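Local coordinates for protein beta-galactosidase (PDB 5MUJ) that binds the chain B oligosaccharide of the plant pectin rhamnogalacturonan II and probably hydrolyses a glycosidic bond in it, at residues D273-Q277 with K334-I338; C62-F66 with G124-L128; P164-L169 with P188-H193. One frame throughout, in Å; residues are numbered along the deposited sequence.

Interaction 1. Residues D273-Q277 with K334-I338; sequences DAHIQ and KSYVI. With RAM (alpha-L-rhamnopyranose), chain B.
H275 and Y336 meet face to face: their ring centroids lie 4.0 Å apart and the planes are inclined by 30°. CE1 of H275 sits over the middle of the tyrosine ring, whereas CD2 of Y336 lies over the rim of the imidazole. A chi1 of 164° puts CG of H275 beside its carbonyl carbon and sends the imidazole across to Y336. T64 and V65 of strand 59-68 also pack against Y336. Replacing Y336 with an alanine would probably leave the imidazole of H275 without its stacking mate and open a gap toward strand 59-68.

The direct hydrogen bond between the strands is made by Q277, whose NE2 donates to the backbone O of V337 at 2.8 Å and a bent 144°. Its OE1 is held separately by the hydroxyl of Y137, so both ends of the buried amide have partners.

Water does the bridging nearer the ligand. One molecule donates to D273 O at 2.6 Å and accepts a weak bond from S335 N. Another joins the side chains of D273 and K334, donating to OD2 of D273 and accepting from NZ of K334 at 2.9 Å. The opposite charges themselves stay 4.5 Å apart, OD2 of D273 to NZ of K334; the aspartate oxygen instead touches the lysine stem, OD2 to CD at 3.4 Å.

That stem is extended to its end, carrying NZ of K334 to within 2.6 Å of O3 of the rhamnose, to which it donates. D61 supplies a salt bridge to the same ammonium. The two inner-edge strands run nearly parallel in neighbouring four-stranded sheets at the centre of a five-bladed beta-propeller, where K334 contributes to the glycan pocket.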
loop_
_atom_site.group_PDB
_atom_site.type_symbol
_atom_site.label_atom_id
_atom_site.label_comp_id
_atom_site.label_asym_id
_atom_site.label_seq_id
_atom_site.Cartn_x
_atom_site.Cartn_y
_atom_site.Cartn_z
ATOM N N ASP A 273 -0.236 -2.309 -5.011
ATOM C CA ASP A 273 -0.577 -1.398 -3.934
ATOM C C ASP A 273 -1.664 -0.403 -4.318
ATOM O O ASP A 273 -1.497 0.808 -4.232
ATOM C CB ASP A 273 0.688 -0.739 -3.358
ATOM C CG ASP A 273 1.615 -1.756 -2.660
ATOM O OD1 ASP A 273 1.540 -2.979 -2.971
ATOM O OD2 ASP A 273 2.391 -1.350 -1.763
ATOM N N ALA A 274 -2.805 -0.937 -4.697
ATOM C CA ALA A 274 -3.969 -0.164 -5.013
ATOM C C ALA A 274 -4.454 0.594 -3.775
ATOM O O ALA A 274 -4.633 0.006 -2.700
ATOM C CB ALA A 274 -5.083 -1.028 -5.595
ATOM N N HIS A 275 -4.649 1.895 -3.985
ATOM C CA HIS A 275 -5.088 2.872 -2.975
ATOM C C HIS A 275 -6.182 3.691 -3.632
ATOM O O HIS A 275 -5.914 4.463 -4.549
ATOM C CB HIS A 275 -3.883 3.728 -2.491
ATOM C CG HIS A 275 -4.240 4.993 -1.750
ATOM N ND1 HIS A 275 -5.020 5.007 -0.614
ATOM C CD2 HIS A 275 -3.877 6.279 -1.978
ATOM C CE1 HIS A 275 -5.133 6.265 -0.172
ATOM N NE2 HIS A 275 -4.456 7.049 -0.992
ATOM N N ILE A 276 -7.412 3.497 -3.172
ATOM C CA ILE A 276 -8.630 4.056 -3.787
ATOM C C ILE A 276 -9.242 5.189 -2.964
ATOM O O ILE A 276 -9.461 5.045 -1.764
ATOM C CB ILE A 276 -9.694 2.958 -4.009
ATOM C CG1 ILE A 276 -9.090 1.846 -4.875
ATOM C CG2 ILE A 276 -10.948 3.541 -4.690
ATOM C CD1 ILE A 276 -10.041 0.740 -5.211
ATOM N N GLN A 277 -9.507 6.319 -3.634
ATOM C CA GLN A 277 -10.313 7.391 -3.067
ATOM C C GLN A 277 -11.462 7.735 -3.999
ATOM O O GLN A 277 -11.386 7.496 -5.199
ATOM C CB GLN A 277 -9.428 8.608 -2.811
ATOM C CG GLN A 277 -8.444 8.307 -1.696
ATOM C CD GLN A 277 -7.692 9.509 -1.232
ATOM O OE1 GLN A 277 -8.290 10.539 -0.885
ATOM N NE2 GLN A 277 -6.363 9.385 -1.201
ATOM N N LYS A 334 4.797 3.198 -4.772
ATOM C CA LYS A 334 3.820 2.837 -3.735
ATOM C C LYS A 334 3.230 4.120 -3.248
ATOM O O LYS A 334 3.950 5.109 -3.213
ATOM C CB LYS A 334 4.399 1.928 -2.660
ATOM C CG LYS A 334 5.155 0.733 -3.237
ATOM C CD LYS A 334 5.563 -0.218 -2.159
ATOM C CE LYS A 334 6.346 -1.377 -2.737
ATOM N NZ LYS A 334 6.766 -2.294 -1.661
ATOM N N SER A 335 1.922 4.168 -3.032
ATOM C CA SER A 335 1.217 5.439 -2.759
ATOM C C SER A 335 0.369 5.443 -1.523
ATOM O O SER A 335 -0.293 4.473 -1.155
ATOM C CB SER A 335 0.282 5.782 -3.930
ATOM O OG SER A 335 1.000 5.876 -5.146
ATOM N N TYR A 336 0.392 6.597 -0.864
ATOM C CA TYR A 336 -0.723 7.036 -0.049
ATOM C C TYR A 336 -0.847 8.551 -0.209
ATOM O O TYR A 336 0.136 9.255 -0.108
ATOM C CB TYR A 336 -0.555 6.626 1.417
ATOM C CG TYR A 336 -1.862 6.319 2.053
ATOM C CD1 TYR A 336 -2.683 7.335 2.549
ATOM C CD2 TYR A 336 -2.355 4.984 2.100
ATOM C CE1 TYR A 336 -3.919 7.060 3.082
ATOM C CE2 TYR A 336 -3.588 4.708 2.655
ATOM C CZ TYR A 336 -4.371 5.747 3.149
ATOM O OH TYR A 336 -5.605 5.524 3.721
ATOM N N VAL A 337 -2.053 9.028 -0.497
ATOM C CA VAL A 337 -2.272 10.404 -0.920
ATOM C C VAL A 337 -3.281 11.106 0.008
ATOM O O VAL A 337 -4.390 10.615 0.273
ATOM C CB VAL A 337 -2.725 10.471 -2.399
ATOM C CG1 VAL A 337 -2.726 11.903 -2.918
ATOM C CG2 VAL A 337 -1.818 9.641 -3.285
ATOM N N ILE A 338 -2.897 12.269 0.519
ATOM C CA ILE A 338 -3.772 13.035 1.371
ATOM C C ILE A 338 -3.954 14.366 0.674
ATOM O O ILE A 338 -2.957 14.987 0.316
ATOM C CB ILE A 338 -3.124 13.305 2.751
ATOM C CG1 ILE A 338 -2.821 12.004 3.507
ATOM C CG2 ILE A 338 -4.015 14.196 3.590
ATOM C CD1 ILE A 338 -4.035 11.197 3.935
HETATM C C1 RAM B . 9.115 -6.276 -5.084
HETATM C C2 RAM B . 8.473 -5.674 -3.861
HETATM C C3 RAM B . 9.314 -4.478 -3.421
HETATM C C4 RAM B . 9.382 -3.498 -4.593
HETATM C C5 RAM B . 9.885 -4.081 -5.922
HETATM C C6 RAM B . 9.536 -3.196 -7.107
HETATM O O2 RAM B . 7.116 -5.283 -4.205
HETATM O O3 RAM B . 8.781 -3.848 -2.253
HETATM O O4 RAM B . 10.303 -2.472 -4.260
HETATM O O5 RAM B . 9.466 -5.440 -6.204
HETATM O O HOH W 1 0.644 2.248 -4.682
HETATM O O HOH W 2 4.165 -2.956 -0.637
HETATM O O HOH W 3 -0.935 2.046 -1.665
#

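Interaction 2. Residues C62-F66 with G124-L128; sequences CPTVF and GFPAL
C62, T64 and F66 make mostly apolar contact with F125 and P126, across the buried seam between the inner-edge strands of two neighbouring four-stranded sheets. The strands run in nearly the same direction, 22° apart, but at 7.4 Å between axes they are too far apart for backbone pairing.

C62 approaches the F125 ring at its edge. Its CB is 3.9 Å from CE1 of F125, and its SG stands beside the ring, 5.4 Å from the centroid, in a cysteine sulfur-aromatic contact. T64 and P126 slide past each other in opposite directions, with OG1 of T64 3.8 Å from CD of P126. Farther along, CE1 of F66 rests 4.1 Å from CG of P126, the two side chains crossing at about a right angle; L139 packs on both.

One water links three polar atoms of the seam. It accepts from OG1 of T64 at 2.7 Å and donates to the carbonyl oxygens of C62 and G124. With OG1 beside the backbone N (chi1 -49°), the threonine hydroxyl is turned toward that water. Side chains filling the wedge and a water linking strands without a shared ladder are how adjacent blades meet here, around the axis of the five-bladed beta-propeller.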
loop_
_atom_site.group_PDB
_atom_site.type_symbol
_atom_site.label_atom_id
_atom_site.label_comp_id
_atom_site.label_asym_id
_atom_site.label_seq_id
_atom_site.Cartn_x
_atom_site.Cartn_y
_atom_site.Cartn_z
ATOM N N CYS A 62 5.656 1.242 2.782
ATOM C CA CYS A 62 4.242 0.927 2.892
ATOM C C CYS A 62 3.496 1.849 3.841
ATOM O O CYS A 62 2.953 1.390 4.821
ATOM C CB CYS A 62 4.021 -0.519 3.362
ATOM S SG CYS A 62 4.718 -1.846 2.359
ATOM N N PRO A 63 3.538 3.182 3.573
ATOM C CA PRO A 63 2.768 4.105 4.345
ATOM C C PRO A 63 1.258 4.007 4.226
ATOM O O PRO A 63 0.707 3.850 3.111
ATOM C CB PRO A 63 3.222 5.472 3.797
ATOM C CG PRO A 63 3.529 5.183 2.359
ATOM C CD PRO A 63 4.203 3.849 2.428
ATOM N N THR A 64 0.596 4.128 5.371
ATOM C CA THR A 64 -0.825 4.389 5.410
ATOM C C THR A 64 -1.012 5.587 6.339
ATOM O O THR A 64 -0.604 5.531 7.505
ATOM C CB THR A 64 -1.626 3.187 5.941
ATOM O OG1 THR A 64 -1.229 2.001 5.260
ATOM C CG2 THR A 64 -3.126 3.367 5.736
ATOM N N VAL A 65 -1.611 6.643 5.815
ATOM C CA VAL A 65 -1.756 7.906 6.597
ATOM C C VAL A 65 -3.211 8.154 6.925
ATOM O O VAL A 65 -4.090 8.055 6.075
ATOM C CB VAL A 65 -1.159 9.152 5.899
ATOM C CG1 VAL A 65 -1.451 10.449 6.713
ATOM C CG2 VAL A 65 0.333 8.999 5.692
ATOM N N PHE A 66 -3.440 8.506 8.184
ATOM C CA PHE A 66 -4.774 8.821 8.646
ATOM C C PHE A 66 -4.759 9.852 9.785
ATOM O O PHE A 66 -3.713 10.215 10.277
ATOM C CB PHE A 66 -5.502 7.537 9.049
ATOM C CG PHE A 66 -4.753 6.688 10.037
ATOM C CD1 PHE A 66 -3.721 5.863 9.594
ATOM C CD2 PHE A 66 -5.109 6.647 11.387
ATOM C CE1 PHE A 66 -3.016 5.081 10.482
ATOM C CE2 PHE A 66 -4.421 5.842 12.265
ATOM C CZ PHE A 66 -3.388 5.042 11.803
ATOM N N GLY A 124 1.389 -4.459 8.006
ATOM C CA GLY A 124 -0.008 -4.072 8.095
ATOM C C GLY A 124 -0.483 -2.812 7.412
ATOM O O GLY A 124 0.298 -1.848 7.200
ATOM N N PHE A 125 -1.797 -2.780 7.131
ATOM C CA PHE A 125 -2.445 -1.783 6.322
ATOM C C PHE A 125 -3.818 -1.492 6.945
ATOM O O PHE A 125 -4.787 -2.231 6.822
ATOM C CB PHE A 125 -2.631 -2.216 4.885
ATOM C CG PHE A 125 -1.405 -2.838 4.280
ATOM C CD1 PHE A 125 -0.325 -2.077 3.886
ATOM C CD2 PHE A 125 -1.337 -4.202 4.154
ATOM C CE1 PHE A 125 0.809 -2.683 3.352
ATOM C CE2 PHE A 125 -0.228 -4.831 3.631
ATOM C CZ PHE A 125 0.860 -4.073 3.238
ATOM N N PRO A 126 -3.927 -0.411 7.713
ATOM C CA PRO A 126 -5.227 -0.143 8.285
ATOM C C PRO A 126 -6.390 -0.197 7.288
ATOM O O PRO A 126 -6.208 0.056 6.082
ATOM C CB PRO A 126 -5.048 1.265 8.858
ATOM C CG PRO A 126 -3.636 1.257 9.294
ATOM C CD PRO A 126 -2.886 0.465 8.266
ATOM N N ALA A 127 -7.558 -0.556 7.823
ATOM C CA ALA A 127 -8.754 -0.781 7.041
ATOM C C ALA A 127 -9.842 0.212 7.330
ATOM O O ALA A 127 -9.800 0.966 8.326
ATOM C CB ALA A 127 -9.272 -2.184 7.324
ATOM N N LEU A 128 -10.806 0.250 6.436
ATOM C CA LEU A 128 -11.977 1.055 6.507
ATOM C C LEU A 128 -11.638 2.566 6.581
ATOM O O LEU A 128 -12.243 3.307 7.370
ATOM C CB LEU A 128 -12.841 0.644 7.699
ATOM C CG LEU A 128 -13.070 -0.858 7.928
ATOM C CD1 LEU A 128 -14.090 -1.048 9.036
ATOM C CD2 LEU A 128 -13.500 -1.595 6.671
HETATM O O HOH W 4 0.764 0.747 6.595
#

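Interaction 3. Residues P164-L169 with P188-H193; sequences PLFVGL and PILSIH
V167 pairs with I189 and L190 in a classic beta bulge, the two consecutive residues both facing the one valine. Its carbonyl oxygen receives I189 N at 2.8 Å and more weakly L190 N at 3.4 Å. In return V167 N donates to L190 O at 3.1 Å. This single antiparallel bridge lays the loop 188-193 against strand 166-172, the third strand of its propeller blade.

Side chains of both segments pack around the bulge. CG1 of I189, held between its backbone N and carbonyl carbon (chi1 50°), comes to 3.3 Å from V167 O, while its CG2 meets CB of L169, the two side chains crossing at about a right angle. L190 lies alongside V167, methyl against methyl. F166 spans the loop: its CB rests 3.8 Å from CB of P188 at the start, and its CE1 touches CG1 of I192 at 3.8 Å near the far end. The F166 and P188 side chains lie side by side, pointing the same way. Beyond F166, CD1 of I192 packs on the ring of P164, and the F166 and H193 rings cross at an oblique angle.

The next shell backs both segments. Strand 146-153 pairs with F166 and G168, and M224 of the following blade packs on V167, I189 and L190. The backbone of Q205 pairs with that of L165, and its NE2 sends a weak bond to L190 O. On the loop side, OD2 of D194 accepts a hydrogen bond from the backbone N of S191.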
loop_
_atom_site.group_PDB
_atom_site.type_symbol
_atom_site.label_atom_id
_atom_site.label_comp_id
_atom_site.label_asym_id
_atom_site.label_seq_id
_atom_site.Cartn_x
_atom_site.Cartn_y
_atom_site.Cartn_z
ATOM N N PRO A 164 5.644 -18.402 1.115
ATOM C CA PRO A 164 4.623 -17.493 0.620
ATOM C C PRO A 164 4.033 -16.552 1.686
ATOM O O PRO A 164 4.185 -16.766 2.903
ATOM C CB PRO A 164 3.555 -18.434 0.003
ATOM C CG PRO A 164 3.769 -19.723 0.672
ATOM C CD PRO A 164 5.247 -19.811 0.915
ATOM N N LEU A 165 3.367 -15.511 1.206
ATOM C CA LEU A 165 2.680 -14.571 2.096
ATOM C C LEU A 165 1.172 -14.625 1.877
ATOM O O LEU A 165 0.709 -14.829 0.740
ATOM C CB LEU A 165 3.216 -13.179 1.914
ATOM C CG LEU A 165 4.712 -13.057 1.892
ATOM C CD1 LEU A 165 5.078 -11.862 1.015
ATOM C CD2 LEU A 165 5.284 -12.923 3.289
ATOM N N PHE A 166 0.416 -14.576 2.971
ATOM C CA PHE A 166 -1.031 -14.671 2.949
ATOM C C PHE A 166 -1.636 -13.431 3.587
ATOM O O PHE A 166 -0.932 -12.739 4.342
ATOM C CB PHE A 166 -1.537 -15.939 3.688
ATOM C CG PHE A 166 -0.761 -17.190 3.394
ATOM C CD1 PHE A 166 -0.448 -17.554 2.084
ATOM C CD2 PHE A 166 -0.338 -18.006 4.425
ATOM C CE1 PHE A 166 0.278 -18.710 1.820
ATOM C CE2 PHE A 166 0.377 -19.173 4.166
ATOM C CZ PHE A 166 0.691 -19.507 2.861
ATOM N N VAL A 167 -2.922 -13.161 3.357
ATOM C CA VAL A 167 -3.625 -12.008 3.959
ATOM C C VAL A 167 -4.123 -12.311 5.366
ATOM O O VAL A 167 -4.990 -13.101 5.598
ATOM C CB VAL A 167 -4.826 -11.481 3.084
ATOM C CG1 VAL A 167 -5.391 -10.121 3.561
ATOM C CG2 VAL A 167 -4.368 -11.265 1.669
ATOM N N GLY A 168 -3.618 -11.573 6.346
ATOM C CA GLY A 168 -4.139 -11.655 7.698
ATOM C C GLY A 168 -5.087 -10.515 8.085
ATOM O O GLY A 168 -5.194 -9.514 7.385
ATOM N N LEU A 169 -5.789 -10.704 9.192
ATOM C CA LEU A 169 -6.762 -9.747 9.705
ATOM C C LEU A 169 -6.393 -9.397 11.145
ATOM O O LEU A 169 -6.119 -10.299 11.949
ATOM C CB LEU A 169 -8.172 -10.348 9.731
ATOM C CG LEU A 169 -9.303 -9.420 10.212
ATOM C CD1 LEU A 169 -9.509 -8.220 9.286
ATOM C CD2 LEU A 169 -10.599 -10.221 10.371
ATOM N N PRO A 188 -4.846 -17.110 8.435
ATOM C CA PRO A 188 -5.102 -16.043 7.473
ATOM C C PRO A 188 -6.575 -15.963 7.095
ATOM O O PRO A 188 -7.301 -16.958 7.212
ATOM C CB PRO A 188 -4.262 -16.424 6.259
ATOM C CG PRO A 188 -3.786 -17.808 6.459
ATOM C CD PRO A 188 -4.021 -18.208 7.881
ATOM N N ILE A 189 -7.009 -14.814 6.610
ATOM C CA ILE A 189 -8.351 -14.674 6.035
ATOM C C ILE A 189 -8.429 -15.027 4.545
ATOM O O ILE A 189 -9.496 -15.424 4.067
ATOM C CB ILE A 189 -9.018 -13.300 6.328
ATOM C CG1 ILE A 189 -8.106 -12.094 5.987
ATOM C CG2 ILE A 189 -9.543 -13.304 7.762
ATOM C CD1 ILE A 189 -8.880 -10.798 5.859
ATOM N N LEU A 190 -7.324 -14.866 3.821
ATOM C CA LEU A 190 -7.183 -15.382 2.461
ATOM C C LEU A 190 -5.827 -16.014 2.370
ATOM O O LEU A 190 -4.850 -15.545 2.947
ATOM C CB LEU A 190 -7.286 -14.332 1.354
ATOM C CG LEU A 190 -8.462 -13.338 1.231
ATOM C CD1 LEU A 190 -8.812 -12.651 2.522
ATOM C CD2 LEU A 190 -8.101 -12.284 0.209
ATOM N N SER A 191 -5.724 -17.043 1.554
ATOM C CA SER A 191 -4.451 -17.713 1.377
ATOM C C SER A 191 -4.442 -18.295 -0.021
ATOM O O SER A 191 -5.508 -18.457 -0.613
ATOM C CB SER A 191 -4.280 -18.779 2.454
ATOM O OG SER A 191 -3.437 -19.848 2.040
ATOM N N ILE A 192 -3.246 -18.596 -0.511
ATOM C CA ILE A 192 -3.044 -19.229 -1.856
ATOM C C ILE A 192 -3.530 -20.705 -1.965
ATOM O O ILE A 192 -3.717 -21.209 -3.058
ATOM C CB ILE A 192 -1.547 -19.185 -2.296
ATOM C CG1 ILE A 192 -0.707 -20.224 -1.511
ATOM C CG2 ILE A 192 -0.991 -17.757 -2.201
ATOM C CD1 ILE A 192 0.726 -20.426 -1.912
ATOM N N HIS A 193 -3.655 -21.344 -0.801
ATOM C CA HIS A 193 -4.081 -22.713 -0.612
ATOM C C HIS A 193 -5.571 -22.869 -0.483
ATOM O O HIS A 193 -6.058 -24.007 -0.487
ATOM C CB HIS A 193 -3.392 -23.254 0.628
ATOM C CG HIS A 193 -1.905 -23.332 0.498
ATOM N ND1 HIS A 193 -1.282 -23.895 -0.594
ATOM C CD2 HIS A 193 -0.918 -22.897 1.310
ATOM C CE1 HIS A 193 0.027 -23.822 -0.442
ATOM N NE2 HIS A 193 0.273 -23.219 0.707
#

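Overall arrangement
Interactions 1 and 2 are joints on either side of one further seam, that between strands 331-340 and 59-68; their centres are 9 Å apart. Y336 crosses this seam, its CE1 3.2 Å from V65 O. Interaction 3 lies farther out, about 21 Å from interaction 1 and 18 Å from interaction 2, centre to centre. It touches neither, but shares a sheet with interaction 2: strands 121-126 and 166-172 belong to one blade. K334 in interaction 1 bonds directly to the glycan; the side chain of C62 lies about 6 Å from a rhamnose, and that of P164 about 5 Å from the modified fucose.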